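Local atomic coordinates of interleukin-2 receptor subunit beta (Mus musculus, PDB entry 6DG5), a protein that probably serves as the beta subunit of the cell-surface receptors for interleukin-2 and interleukin-15, transducing the mitogenic signal and taking part in receptor-mediated endocytosis. Residues B[13-18]-B[131-136]; B[71-76]-B[99-104]; B[108-113]-B[183-188]; B[147-152]-B[176-181]. One frame throughout, in Å; residues are numbered along the deposited sequence.

Contact 1. Residues B[13-18]-B[131-136]. With NAG (2-acetamido-2-deoxy-beta-D-glucopyranose), chain E.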
loop_
_atom_site.group_PDB
_atom_site.type_symbol
_atom_site.label_atom_id
_atom_site.label_comp_id
_atom_site.label_asym_id
_atom_site.label_seq_id
_atom_site.Cartn_x
_atom_site.Cartn_y
_atom_site.Cartn_z
ATOM N N ASN B 13 17.385 -4.297 -0.512
ATOM C CA ASN B 13 16.841 -3.515 0.591
ATOM C C ASN B 13 15.637 -2.668 0.187
ATOM O O ASN B 13 15.219 -1.807 0.967
ATOM C CB ASN B 13 17.931 -2.618 1.188
ATOM C CG ASN B 13 18.202 -1.382 0.350
ATOM O OD1 ASN B 13 18.053 -1.396 -0.873
ATOM N ND2 ASN B 13 18.607 -0.301 1.009
ATOM N N SER B 14 15.088 -2.900 -1.008
ATOM C CA SER B 14 13.945 -2.202 -1.595
ATOM C C SER B 14 14.258 -0.767 -1.996
ATOM O O SER B 14 13.344 -0.033 -2.386
ATOM C CB SER B 14 12.718 -2.206 -0.674
ATOM O OG SER B 14 12.876 -1.275 0.380
ATOM N N ARG B 15 15.517 -0.340 -1.925
ATOM C CA ARG B 15 15.877 0.992 -2.398
ATOM C C ARG B 15 16.998 0.925 -3.427
ATOM O O ARG B 15 16.733 0.848 -4.632
ATOM C CB ARG B 15 16.278 1.900 -1.234
ATOM C CG ARG B 15 15.106 2.574 -0.534
ATOM C CD ARG B 15 14.059 3.036 -1.536
ATOM N NE ARG B 15 13.330 4.216 -1.078
ATOM C CZ ARG B 15 12.237 4.691 -1.666
ATOM N NH1 ARG B 15 11.735 4.079 -2.730
ATOM N NH2 ARG B 15 11.641 5.773 -1.186
ATOM N N ALA B 16 18.254 0.950 -2.971
ATOM C CA ALA B 16 19.374 0.983 -3.905
ATOM C C ALA B 16 20.530 0.077 -3.488
ATOM O O ALA B 16 21.667 0.310 -3.914
ATOM C CB ALA B 16 19.888 2.414 -4.068
ATOM N N ASN B 17 20.273 -0.950 -2.684
ATOM C CA ASN B 17 21.323 -1.804 -2.146
ATOM C C ASN B 17 20.956 -3.259 -2.388
ATOM O O ASN B 17 19.869 -3.705 -2.004
ATOM C CB ASN B 17 21.529 -1.534 -0.648
ATOM C CG ASN B 17 22.748 -2.248 -0.062
ATOM O OD1 ASN B 17 23.232 -3.253 -0.593
ATOM N ND2 ASN B 17 23.243 -1.719 1.054
ATOM N N VAL B 18 21.860 -3.986 -3.036
ATOM C CA VAL B 18 21.736 -5.422 -3.236
ATOM C C VAL B 18 22.984 -6.066 -2.653
ATOM O O VAL B 18 24.109 -5.713 -3.032
ATOM C CB VAL B 18 21.572 -5.784 -4.721
ATOM C CG1 VAL B 18 21.481 -7.290 -4.893
ATOM C CG2 VAL B 18 20.343 -5.100 -5.303
ATOM N N GLN B 131 14.964 3.353 4.414
ATOM C CA GLN B 131 15.165 2.617 3.163
ATOM C C GLN B 131 13.994 1.687 2.854
ATOM O O GLN B 131 14.175 0.574 2.354
ATOM C CB GLN B 131 16.482 1.839 3.188
ATOM C CG GLN B 131 17.685 2.665 2.779
ATOM C CD GLN B 131 18.896 2.387 3.638
ATOM O OE1 GLN B 131 19.769 1.601 3.270
ATOM N NE2 GLN B 131 18.957 3.035 4.794
ATOM N N VAL B 132 12.782 2.143 3.153
ATOM C CA VAL B 132 11.566 1.399 2.847
ATOM C C VAL B 132 10.926 2.028 1.620
ATOM O O VAL B 132 10.615 3.225 1.614
ATOM C CB VAL B 132 10.593 1.390 4.036
ATOM C CG1 VAL B 132 9.361 0.570 3.692
ATOM C CG2 VAL B 132 11.276 0.836 5.273
ATOM N N SER B 133 10.731 1.224 0.580
ATOM C CA SER B 133 10.207 1.737 -0.675
ATOM C C SER B 133 8.735 2.099 -0.544
ATOM O O SER B 133 7.984 1.484 0.217
ATOM C CB SER B 133 10.385 0.706 -1.787
ATOM O OG SER B 133 9.823 1.168 -3.003
ATOM N N HIS B 134 8.327 3.121 -1.299
ATOM C CA HIS B 134 6.907 3.434 -1.416
ATOM C C HIS B 134 6.140 2.278 -2.042
ATOM O O HIS B 134 4.934 2.137 -1.813
ATOM C CB HIS B 134 6.720 4.702 -2.244
ATOM C CG HIS B 134 7.235 4.587 -3.645
ATOM N ND1 HIS B 134 8.572 4.427 -3.935
ATOM C CD2 HIS B 134 6.592 4.602 -4.836
ATOM C CE1 HIS B 134 8.732 4.353 -5.244
ATOM N NE2 HIS B 134 7.545 4.460 -5.814
ATOM N N TYR B 135 6.827 1.444 -2.830
ATOM C CA TYR B 135 6.193 0.276 -3.431
ATOM C C TYR B 135 5.651 -0.672 -2.368
ATOM O O TYR B 135 4.594 -1.288 -2.556
ATOM C CB TYR B 135 7.195 -0.459 -4.322
ATOM C CG TYR B 135 7.562 0.245 -5.607
ATOM C CD1 TYR B 135 6.617 0.962 -6.330
ATOM C CD2 TYR B 135 8.856 0.181 -6.105
ATOM C CE1 TYR B 135 6.954 1.599 -7.510
ATOM C CE2 TYR B 135 9.202 0.811 -7.282
ATOM C CZ TYR B 135 8.249 1.522 -7.981
ATOM O OH TYR B 135 8.599 2.151 -9.155
ATOM N N ILE B 136 6.360 -0.806 -1.249
ATOM C CA ILE B 136 6.020 -1.774 -0.215
ATOM C C ILE B 136 5.698 -1.126 1.120
ATOM O O ILE B 136 5.392 -1.842 2.078
ATOM C CB ILE B 136 7.146 -2.813 -0.033
ATOM C CG1 ILE B 136 8.438 -2.116 0.393
ATOM C CG2 ILE B 136 7.359 -3.595 -1.315
ATOM C CD1 ILE B 136 9.451 -3.040 1.019
HETATM C C1 NAG E . 24.369 -2.262 1.763
HETATM C C2 NAG E . 24.840 -1.249 2.822
HETATM C C3 NAG E . 25.835 -1.887 3.799
HETATM C C4 NAG E . 25.324 -3.218 4.337
HETATM C C5 NAG E . 24.962 -4.111 3.159
HETATM C C6 NAG E . 24.417 -5.466 3.552
HETATM C C7 NAG E . 24.810 1.062 1.983
HETATM C C8 NAG E . 25.601 2.139 1.303
HETATM N N2 NAG E . 25.447 -0.096 2.178
HETATM O O3 NAG E . 26.083 -0.988 4.874
HETATM O O4 NAG E . 26.354 -3.817 5.115
HETATM O O5 NAG E . 23.939 -3.461 2.399
HETATM O O6 NAG E . 23.055 -5.611 3.176
HETATM O O7 NAG E . 23.649 1.234 2.340
#

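Contact 2. Residues B[71-76]-B[99-104]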
loop_
_atom_site.group_PDB
_atom_site.type_symbol
_atom_site.label_atom_id
_atom_site.label_comp_id
_atom_site.label_asym_id
_atom_site.label_seq_id
_atom_site.Cartn_x
_atom_site.Cartn_y
_atom_site.Cartn_z
ATOM N N GLN B 71 15.000 4.981 -5.545
ATOM C CA GLN B 71 14.355 3.767 -6.046
ATOM C C GLN B 71 15.087 3.324 -7.305
ATOM O O GLN B 71 14.745 3.712 -8.423
ATOM C CB GLN B 71 12.874 4.007 -6.312
ATOM C CG GLN B 71 12.081 2.731 -6.554
ATOM C CD GLN B 71 12.066 1.828 -5.341
ATOM O OE1 GLN B 71 11.816 2.276 -4.224
ATOM N NE2 GLN B 71 12.350 0.549 -5.551
ATOM N N SER B 72 16.101 2.476 -7.123
ATOM C CA SER B 72 16.945 2.082 -8.245
ATOM C C SER B 72 16.346 0.937 -9.053
ATOM O O SER B 72 16.673 0.787 -10.234
ATOM C CB SER B 72 18.336 1.692 -7.743
ATOM O OG SER B 72 18.278 0.524 -6.946
ATOM N N LEU B 73 15.484 0.125 -8.448
ATOM C CA LEU B 73 14.897 -1.025 -9.118
ATOM C C LEU B 73 13.384 -1.009 -8.953
ATOM O O LEU B 73 12.841 -0.363 -8.052
ATOM C CB LEU B 73 15.463 -2.340 -8.571
ATOM C CG LEU B 73 16.958 -2.582 -8.770
ATOM C CD1 LEU B 73 17.410 -3.778 -7.949
ATOM C CD2 LEU B 73 17.272 -2.795 -10.242
ATOM N N THR B 74 12.707 -1.742 -9.830
ATOM C CA THR B 74 11.254 -1.838 -9.839
ATOM C C THR B 74 10.823 -3.296 -9.722
ATOM O O THR B 74 11.644 -4.210 -9.612
ATOM C CB THR B 74 10.666 -1.209 -11.104
ATOM O OG1 THR B 74 11.362 -1.701 -12.256
ATOM C CG2 THR B 74 10.788 0.294 -11.047
ATOM N N SER B 75 9.504 -3.499 -9.753
ATOM C CA SER B 75 8.952 -4.841 -9.635
ATOM C C SER B 75 9.199 -5.663 -10.891
ATOM O O SER B 75 9.317 -6.892 -10.813
ATOM C CB SER B 75 7.455 -4.758 -9.345
ATOM O OG SER B 75 7.158 -3.623 -8.551
ATOM N N VAL B 76 9.279 -5.009 -12.054
ATOM C CA VAL B 76 9.473 -5.715 -13.315
ATOM C C VAL B 76 10.942 -5.832 -13.701
ATOM O O VAL B 76 11.253 -6.404 -14.755
ATOM C CB VAL B 76 8.679 -5.023 -14.445
ATOM C CG1 VAL B 76 7.253 -4.746 -13.993
ATOM C CG2 VAL B 76 9.362 -3.738 -14.866
ATOM N N PHE B 99 17.918 -12.727 -11.133
ATOM C CA PHE B 99 17.619 -12.178 -9.816
ATOM C C PHE B 99 16.432 -11.241 -9.934
ATOM O O PHE B 99 16.519 -10.214 -10.616
ATOM C CB PHE B 99 18.836 -11.446 -9.244
ATOM C CG PHE B 99 18.559 -10.707 -7.966
ATOM C CD1 PHE B 99 18.427 -11.392 -6.769
ATOM C CD2 PHE B 99 18.444 -9.326 -7.959
ATOM C CE1 PHE B 99 18.174 -10.713 -5.591
ATOM C CE2 PHE B 99 18.192 -8.643 -6.784
ATOM C CZ PHE B 99 18.057 -9.337 -5.599
ATOM N N HIS B 100 15.329 -11.594 -9.275
ATOM C CA HIS B 100 14.152 -10.741 -9.234
ATOM C C HIS B 100 14.165 -9.960 -7.931
ATOM O O HIS B 100 14.021 -10.564 -6.855
ATOM C CB HIS B 100 12.878 -11.571 -9.353
ATOM C CG HIS B 100 12.748 -12.276 -10.667
ATOM N ND1 HIS B 100 13.273 -13.530 -10.896
ATOM C CD2 HIS B 100 12.168 -11.894 -11.828
ATOM C CE1 HIS B 100 13.009 -13.895 -12.138
ATOM N NE2 HIS B 100 12.339 -12.920 -12.725
ATOM N N PRO B 101 14.328 -8.635 -7.969
ATOM C CA PRO B 101 14.639 -7.901 -6.732
ATOM C C PRO B 101 13.513 -7.900 -5.712
ATOM O O PRO B 101 13.775 -8.079 -4.517
ATOM C CB PRO B 101 14.946 -6.483 -7.241
ATOM C CG PRO B 101 15.258 -6.648 -8.698
ATOM C CD PRO B 101 14.387 -7.770 -9.158
ATOM N N PHE B 102 12.271 -7.696 -6.137
ATOM C CA PHE B 102 11.178 -7.608 -5.178
ATOM C C PHE B 102 10.660 -8.969 -4.733
ATOM O O PHE B 102 9.713 -9.025 -3.942
ATOM C CB PHE B 102 10.040 -6.768 -5.757
ATOM C CG PHE B 102 10.265 -5.292 -5.626
ATOM C CD1 PHE B 102 11.083 -4.620 -6.518
ATOM C CD2 PHE B 102 9.671 -4.577 -4.601
ATOM C CE1 PHE B 102 11.294 -3.261 -6.396
ATOM C CE2 PHE B 102 9.877 -3.219 -4.474
ATOM C CZ PHE B 102 10.691 -2.561 -5.373
ATOM N N ASP B 103 11.254 -10.056 -5.220
ATOM C CA ASP B 103 11.024 -11.384 -4.668
ATOM C C ASP B 103 12.103 -11.791 -3.674
ATOM O O ASP B 103 11.993 -12.855 -3.060
ATOM C CB ASP B 103 10.936 -12.422 -5.793
ATOM C CG ASP B 103 9.773 -12.163 -6.734
ATOM O OD1 ASP B 103 8.738 -11.638 -6.276
ATOM O OD2 ASP B 103 9.893 -12.480 -7.936
ATOM N N ASN B 104 13.137 -10.961 -3.498
ATOM C CA ASN B 104 14.233 -11.221 -2.567
ATOM C C ASN B 104 14.459 -9.961 -1.728
ATOM O O ASN B 104 15.506 -9.318 -1.809
ATOM C CB ASN B 104 15.503 -11.633 -3.316
ATOM C CG ASN B 104 15.407 -13.027 -3.910
ATOM O OD1 ASN B 104 14.594 -13.284 -4.800
ATOM N ND2 ASN B 104 16.245 -13.936 -3.423
#

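Contact 3. Residues B[108-113]-B[183-188]. With FUC (alpha-L-fucopyranose), chain C.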
loop_
_atom_site.group_PDB
_atom_site.type_symbol
_atom_site.label_atom_id
_atom_site.label_comp_id
_atom_site.label_asym_id
_atom_site.label_seq_id
_atom_site.Cartn_x
_atom_site.Cartn_y
_atom_site.Cartn_z
ATOM N N VAL B 108 16.137 -2.937 5.787
ATOM C CA VAL B 108 17.113 -2.485 6.772
ATOM C C VAL B 108 16.496 -2.565 8.161
ATOM O O VAL B 108 15.321 -2.230 8.356
ATOM C CB VAL B 108 17.587 -1.058 6.440
ATOM C CG1 VAL B 108 18.349 -0.453 7.609
ATOM C CG2 VAL B 108 18.453 -1.072 5.191
ATOM N N ALA B 109 17.291 -3.018 9.130
ATOM C CA ALA B 109 16.799 -3.230 10.482
ATOM C C ALA B 109 16.239 -1.933 11.065
ATOM O O ALA B 109 16.705 -0.841 10.725
ATOM C CB ALA B 109 17.921 -3.760 11.371
ATOM N N PRO B 110 15.232 -2.023 11.936
ATOM C CA PRO B 110 14.699 -0.812 12.573
ATOM C C PRO B 110 15.747 -0.157 13.459
ATOM O O PRO B 110 16.612 -0.821 14.032
ATOM C CB PRO B 110 13.514 -1.333 13.396
ATOM C CG PRO B 110 13.161 -2.641 12.769
ATOM C CD PRO B 110 14.453 -3.220 12.288
ATOM N N HIS B 111 15.667 1.167 13.558
ATOM C CA HIS B 111 16.615 1.949 14.334
ATOM C C HIS B 111 15.853 2.935 15.210
ATOM O O HIS B 111 14.618 2.951 15.240
ATOM C CB HIS B 111 17.605 2.676 13.416
ATOM C CG HIS B 111 16.952 3.585 12.425
ATOM N ND1 HIS B 111 16.618 4.889 12.719
ATOM C CD2 HIS B 111 16.565 3.378 11.143
ATOM C CE1 HIS B 111 16.062 5.450 11.661
ATOM N NE2 HIS B 111 16.017 4.553 10.691
ATOM N N SER B 112 16.611 3.753 15.942
ATOM C CA SER B 112 16.057 4.804 16.796
ATOM C C SER B 112 15.073 4.244 17.821
ATOM O O SER B 112 14.030 4.840 18.094
ATOM C CB SER B 112 15.397 5.905 15.961
ATOM O OG SER B 112 16.360 6.648 15.231
ATOM N N LEU B 113 15.404 3.089 18.392
ATOM C CA LEU B 113 14.586 2.535 19.461
ATOM C C LEU B 113 14.736 3.380 20.717
ATOM O O LEU B 113 15.852 3.735 21.109
ATOM C CB LEU B 113 14.982 1.088 19.749
ATOM C CG LEU B 113 14.095 -0.007 19.156
ATOM C CD1 LEU B 113 14.486 -0.298 17.721
ATOM C CD2 LEU B 113 14.158 -1.268 20.004
ATOM N N VAL B 183 13.538 -5.371 17.560
ATOM C CA VAL B 183 12.433 -5.300 16.609
ATOM C C VAL B 183 12.966 -5.574 15.209
ATOM O O VAL B 183 14.147 -5.361 14.923
ATOM C CB VAL B 183 11.717 -3.930 16.666
ATOM C CG1 VAL B 183 10.322 -4.030 16.081
ATOM C CG2 VAL B 183 11.661 -3.408 18.097
ATOM N N ARG B 184 12.086 -6.070 14.339
ATOM C CA ARG B 184 12.426 -6.298 12.942
ATOM C C ARG B 184 11.195 -6.052 12.077
ATOM O O ARG B 184 10.066 -6.001 12.570
ATOM C CB ARG B 184 12.979 -7.712 12.717
ATOM C CG ARG B 184 12.065 -8.830 13.174
ATOM C CD ARG B 184 12.732 -10.175 12.955
ATOM N NE ARG B 184 11.816 -11.292 13.161
ATOM C CZ ARG B 184 12.125 -12.560 12.907
ATOM N NH1 ARG B 184 13.325 -12.867 12.435
ATOM N NH2 ARG B 184 11.234 -13.519 13.120
ATOM N N VAL B 185 11.429 -5.910 10.768
ATOM C CA VAL B 185 10.419 -5.409 9.841
ATOM C C VAL B 185 10.382 -6.274 8.585
ATOM O O VAL B 185 11.381 -6.886 8.198
ATOM C CB VAL B 185 10.689 -3.923 9.496
ATOM C CG1 VAL B 185 12.008 -3.767 8.751
ATOM C CG2 VAL B 185 9.540 -3.320 8.700
ATOM N N LYS B 186 9.211 -6.319 7.945
ATOM C CA LYS B 186 8.997 -7.102 6.734
ATOM C C LYS B 186 7.791 -6.537 5.993
ATOM O O LYS B 186 6.958 -5.835 6.575
ATOM C CB LYS B 186 8.789 -8.586 7.063
ATOM C CG LYS B 186 8.935 -9.541 5.888
ATOM C CD LYS B 186 8.895 -10.992 6.354
ATOM C CE LYS B 186 7.509 -11.608 6.186
ATOM N NZ LYS B 186 6.411 -10.708 6.651
ATOM N N ALA B 187 7.712 -6.845 4.697
ATOM C CA ALA B 187 6.588 -6.449 3.848
ATOM C C ALA B 187 6.017 -7.699 3.187
ATOM O O ALA B 187 6.673 -8.313 2.337
ATOM C CB ALA B 187 7.018 -5.422 2.800
ATOM N N GLN B 188 4.795 -8.069 3.561
ATOM C CA GLN B 188 4.208 -9.343 3.142
ATOM C C GLN B 188 3.225 -9.149 1.984
ATOM O O GLN B 188 2.045 -9.498 2.042
ATOM C CB GLN B 188 3.562 -10.048 4.343
ATOM C CG GLN B 188 2.288 -9.421 4.933
ATOM C CD GLN B 188 2.485 -8.021 5.471
ATOM O OE1 GLN B 188 3.573 -7.662 5.917
ATOM N NE2 GLN B 188 1.428 -7.217 5.427
HETATM C C1 FUC C . 22.280 -5.607 4.391
HETATM C C2 FUC C . 20.787 -5.420 4.016
HETATM C C3 FUC C . 19.848 -5.917 5.126
HETATM C C4 FUC C . 20.561 -6.021 6.493
HETATM C C5 FUC C . 21.796 -6.939 6.377
HETATM C C6 FUC C . 22.839 -6.698 7.463
HETATM O O2 FUC C . 20.460 -6.041 2.780
HETATM O O3 FUC C . 18.754 -5.020 5.264
HETATM O O4 FUC C . 20.922 -4.737 6.996
HETATM O O5 FUC C . 22.477 -6.817 5.102
#

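Contact 4. Residues B[147-152]-B[176-181]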
loop_
_atom_site.group_PDB
_atom_site.type_symbol
_atom_site.label_atom_id
_atom_site.label_comp_id
_atom_site.label_asym_id
_atom_site.label_seq_id
_atom_site.Cartn_x
_atom_site.Cartn_y
_atom_site.Cartn_z
ATOM N N ARG B 147 13.084 -9.833 26.226
ATOM C CA ARG B 147 13.797 -10.804 27.037
ATOM C C ARG B 147 14.190 -10.189 28.370
ATOM O O ARG B 147 14.386 -8.977 28.485
ATOM C CB ARG B 147 15.049 -11.346 26.322
ATOM C CG ARG B 147 16.322 -10.533 26.520
ATOM C CD ARG B 147 17.543 -11.343 26.104
ATOM N NE ARG B 147 18.776 -10.564 26.148
ATOM C CZ ARG B 147 19.985 -11.066 25.910
ATOM N NH1 ARG B 147 20.124 -12.351 25.613
ATOM N NH2 ARG B 147 21.056 -10.286 25.968
ATOM N N LEU B 148 14.288 -11.047 29.381
ATOM C CA LEU B 148 14.772 -10.640 30.693
ATOM C C LEU B 148 16.292 -10.529 30.661
ATOM O O LEU B 148 16.965 -11.291 29.958
ATOM C CB LEU B 148 14.334 -11.655 31.749
ATOM C CG LEU B 148 13.703 -11.154 33.047
ATOM C CD1 LEU B 148 12.404 -10.435 32.758
ATOM C CD2 LEU B 148 13.470 -12.315 33.997
ATOM N N LEU B 149 16.834 -9.572 31.411
ATOM C CA LEU B 149 18.279 -9.397 31.425
ATOM C C LEU B 149 18.957 -10.612 32.042
ATOM O O LEU B 149 18.619 -11.034 33.152
ATOM C CB LEU B 149 18.665 -8.131 32.199
ATOM C CG LEU B 149 19.037 -6.921 31.339
ATOM C CD1 LEU B 149 19.965 -5.986 32.100
ATOM C CD2 LEU B 149 19.669 -7.354 30.024
ATOM N N GLY B 150 19.923 -11.171 31.311
ATOM C CA GLY B 150 20.595 -12.393 31.677
ATOM C C GLY B 150 20.078 -13.614 30.941
ATOM O O GLY B 150 20.825 -14.583 30.758
ATOM N N HIS B 151 18.823 -13.580 30.503
ATOM C CA HIS B 151 18.222 -14.701 29.800
ATOM C C HIS B 151 18.608 -14.659 28.322
ATOM O O HIS B 151 19.369 -13.797 27.874
ATOM C CB HIS B 151 16.706 -14.688 29.983
ATOM C CG HIS B 151 16.265 -14.884 31.401
ATOM N ND1 HIS B 151 16.830 -14.203 32.458
ATOM C CD2 HIS B 151 15.307 -15.677 31.934
ATOM C CE1 HIS B 151 16.240 -14.571 33.582
ATOM N NE2 HIS B 151 15.312 -15.464 33.292
ATOM N N SER B 152 18.080 -15.603 27.550
ATOM C CA SER B 152 18.465 -15.783 26.158
ATOM C C SER B 152 17.443 -15.153 25.218
ATOM O O SER B 152 16.269 -14.990 25.556
ATOM C CB SER B 152 18.619 -17.271 25.833
ATOM O OG SER B 152 18.829 -17.468 24.446
ATOM N N SER B 176 10.777 -2.847 38.916
ATOM C CA SER B 176 12.223 -2.847 39.141
ATOM C C SER B 176 12.882 -4.059 38.483
ATOM O O SER B 176 13.623 -4.816 39.111
ATOM C CB SER B 176 12.547 -2.783 40.634
ATOM O OG SER B 176 12.068 -3.926 41.319
ATOM N N THR B 177 12.592 -4.242 37.197
ATOM C CA THR B 177 13.112 -5.358 36.421
ATOM C C THR B 177 13.633 -4.839 35.089
ATOM O O THR B 177 13.007 -3.980 34.464
ATOM C CB THR B 177 12.031 -6.423 36.193
ATOM O OG1 THR B 177 11.553 -6.896 37.458
ATOM C CG2 THR B 177 12.586 -7.592 35.398
ATOM N N SER B 178 14.783 -5.358 34.664
ATOM C CA SER B 178 15.457 -4.899 33.456
ATOM C C SER B 178 15.141 -5.824 32.287
ATOM O O SER B 178 15.263 -7.048 32.406
ATOM C CB SER B 178 16.968 -4.830 33.676
ATOM O OG SER B 178 17.293 -3.940 34.730
ATOM N N TYR B 179 14.753 -5.234 31.159
ATOM C CA TYR B 179 14.402 -5.971 29.957
ATOM C C TYR B 179 15.259 -5.510 28.785
ATOM O O TYR B 179 15.884 -4.447 28.821
ATOM C CB TYR B 179 12.920 -5.787 29.599
ATOM C CG TYR B 179 11.944 -6.160 30.692
ATOM C CD1 TYR B 179 11.586 -5.244 31.673
ATOM C CD2 TYR B 179 11.362 -7.420 30.729
ATOM C CE1 TYR B 179 10.687 -5.577 32.666
ATOM C CE2 TYR B 179 10.458 -7.761 31.717
ATOM C CZ TYR B 179 10.127 -6.837 32.684
ATOM O OH TYR B 179 9.230 -7.177 33.669
ATOM N N GLU B 180 15.263 -6.324 27.730
ATOM C CA GLU B 180 15.945 -6.014 26.481
ATOM C C GLU B 180 15.011 -6.352 25.328
ATOM O O GLU B 180 14.333 -7.383 25.353
ATOM C CB GLU B 180 17.263 -6.794 26.357
ATOM C CG GLU B 180 18.420 -5.997 25.763
ATOM C CD GLU B 180 19.757 -6.709 25.913
ATOM O OE1 GLU B 180 19.808 -7.743 26.613
ATOM O OE2 GLU B 180 20.757 -6.235 25.331
ATOM N N VAL B 181 14.966 -5.479 24.324
ATOM C CA VAL B 181 13.983 -5.576 23.249
ATOM C C VAL B 181 14.664 -5.370 21.902
ATOM O O VAL B 181 15.486 -4.461 21.743
ATOM C CB VAL B 181 12.841 -4.553 23.445
ATOM C CG1 VAL B 181 12.082 -4.336 22.147
ATOM C CG2 VAL B 181 11.892 -5.028 24.530
#

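Contact 1. Residues B[13-18]-B[131-136]
Unusually for an arginine, Arg-15 rests one guanidinium face on backbone of loop 131-136, at Val-132 O and Ser-133 CA, while its bond across the contact is only a weak one to the edge of the His-134 ring. That bond, NH1 to ND1 at 3.4 Å, is long, and the two planes are turned 49° apart. Other partners of the arginine are Glu-69, in a salt bridge at NE, and probably Gln-71 at NH1, although that pair is modelled too close to be judged. The chain reaches there by a turn about CB-CG (chi2 -40°), with CG itself 3.6 Å from Gln-131 O. Beside it, Ser-14 OG accepts the backbone N of Ser-133 at 3.3 Å, and Ser-14 CB packs on Ile-136 CD1 at 3.8 Å. Asn-13 ND2 makes a weak bond to Gln-131 OE1 at 3.2 Å, while its OD1 takes Arg-15 N and Asn-17 N from opposite faces, the former closing an Asx turn. The N-linked sugar leaves from Asn-17 ND2. His-134 NE2 and Tyr-135 OH bond to acidic side chains of another protein chain. Residues 13-18 turn from strand 8-12 into strand 17-23, and residues 131-136 join strands 123-128 and 140-148, bridging the two domains.

Contact 2. Residues B[71-76]-B[99-104]
The Phe-102 ring is met at its rim by the amide of Gln-71 and the backbone carbonyl of Leu-73: Gln-71 NE2 lies 3.5 Å from CZ and Leu-73 O 3.7 Å from CE1, both near the ring plane. Neither segment stacks a flat group over a face; the Gln-71 amide is inclined 35° to the ring, and the two side chains come from opposite directions. Thr-74 O lies near Phe-102 CD1 (3.2 Å), oblique to the ring. Gln-71 is held in this place by its own loop, because NE2 donates to Leu-73 O at 2.7 Å with an N-H...O angle of 178°, the acceptor lying in the amide plane. OE1 probably accepts from Ser-133 and Arg-15, the latter modelled too close to be judged; with the NE2 bond this would favour one rotation of the amide. Leu-73 adds the apolar part: CD1 lies 3.7 Å from CG of Pro-101, the two side chains crossing at about a right angle. Residues 101-103 form a short 3-10 segment, where Asn-104 N bonds to Pro-101 O at 3.1 Å; the turn presents Pro-101 and Phe-102 to the loop together. Loop 71-76 also touches another protein chain through Thr-74, Ser-75 and Val-76. The loop between strands 57-63 and 79-86, packed on the 3-10 linker between the domains, is consistent with the ligand-facing elbow of type I cytokine receptors.

Contact 3. Residues B[108-113]-B[183-188]
Pro-110 wedges its ring against the backbone of strand 178-187, at Val-183 and Arg-184. Its CB stands furthest back, 4.5 Å from Val-183 CB. CG goes deeper, 3.7 Å from Arg-184 CA and 4.3 Å from Val-185 CB, so it fits between the two valines. CD, closing the ring, comes 3.4 Å from Val-183 O. Val-183 continues the apolar surface, its CG2 touching CD2 of Leu-113 at 3.8 Å, whereas CG1 of Val-185, set between its backbone N and carbonyl carbon (chi1 64°), rests on a backbone carbonyl, 3.7 Å from Val-108 O. Arg-184 starts away from this surface, and its NH2 forms a salt bridge with Glu-143. Serines of the WSXWS motif bond to the same strand, Ser-199 OG to Val-183 N and Ser-196 OG to Val-185 N. At the far end Val-108 CA lies 3.4 Å from O3 of the fucose. With no hydrogen bond between the two segments, the evidence is for van der Waals packing, partly of apolar side chains on one another and partly of CH groups on backbone carbonyls: the lead-in to strand 111-118, with Leu-113 of the strand itself, closes on the inner valines of the facing sheet, while Arg-184 and Lys-186 make cation-pi contacts with Trp-195 of the WSXWS motif.

Contact 4. Residues B[147-152]-B[176-181]
Arg-147 and Glu-180 form the close part of the contact, held by both backbone and side chains. As an antiparallel hydrogen-bonded pair they exchange two bonds, Arg-147 N to Glu-180 O at 2.9 Å and Glu-180 N to Arg-147 O also at 2.9 Å. Their side chains run side by side, and the arginine grips one oxygen side-on: OE1 takes NE at 3.0 Å and NH2 at 2.9 Å. The oxygen lies in the guanidinium plane, yet both nitrogens reach it from the same face of the carboxylate, whose plane is turned 47° from theirs. Arg-147 also makes a cation-pi contact with Trp-153. Next along, Leu-149 N bonds to Ser-178 O at 3.1 Å, and Leu-149 CD1 lies against Ser-178 CB at 3.6 Å. Leu-148 CD1 comes 3.5 Å from CE2 of Tyr-179. Beyond this the contact gives way to an exposed type II turn from Leu-148 to His-151, closed by His-151 N to Leu-148 O. Gly-150 supplies the positive phi (100°) of its third position, and neither it nor His-151 meets the other segment. Strand 140-148 ends here between strands 157-161 and 178-187; on its other side strand 178-187 pairs with strand 202-205, whose Thr-203 touches Leu-149 and Glu-180.

Overall arrangement
Contacts 1 and 2 form one cluster at the joint between the domains, their centres 9 Å apart and linked by Gln-71, which is probably hydrogen-bonded to Arg-15 and Ser-133. Contact 3, 13 Å from contact 1, begins just past the linker of contact 2, and its segments alternate with those of contact 1 along the chain; Val-108 packs on Gln-131. Contact 4 lies wholly within the second domain, between the two segments of contact 3 in sequence, and shares strand 178-187 with it, their centres 20 Å apart. From contact 2 to contact 4 is about 39 Å between centres. The set thus runs from the interdomain elbow, where another protein chain docks, along the fibronectin type-III domain to its far end.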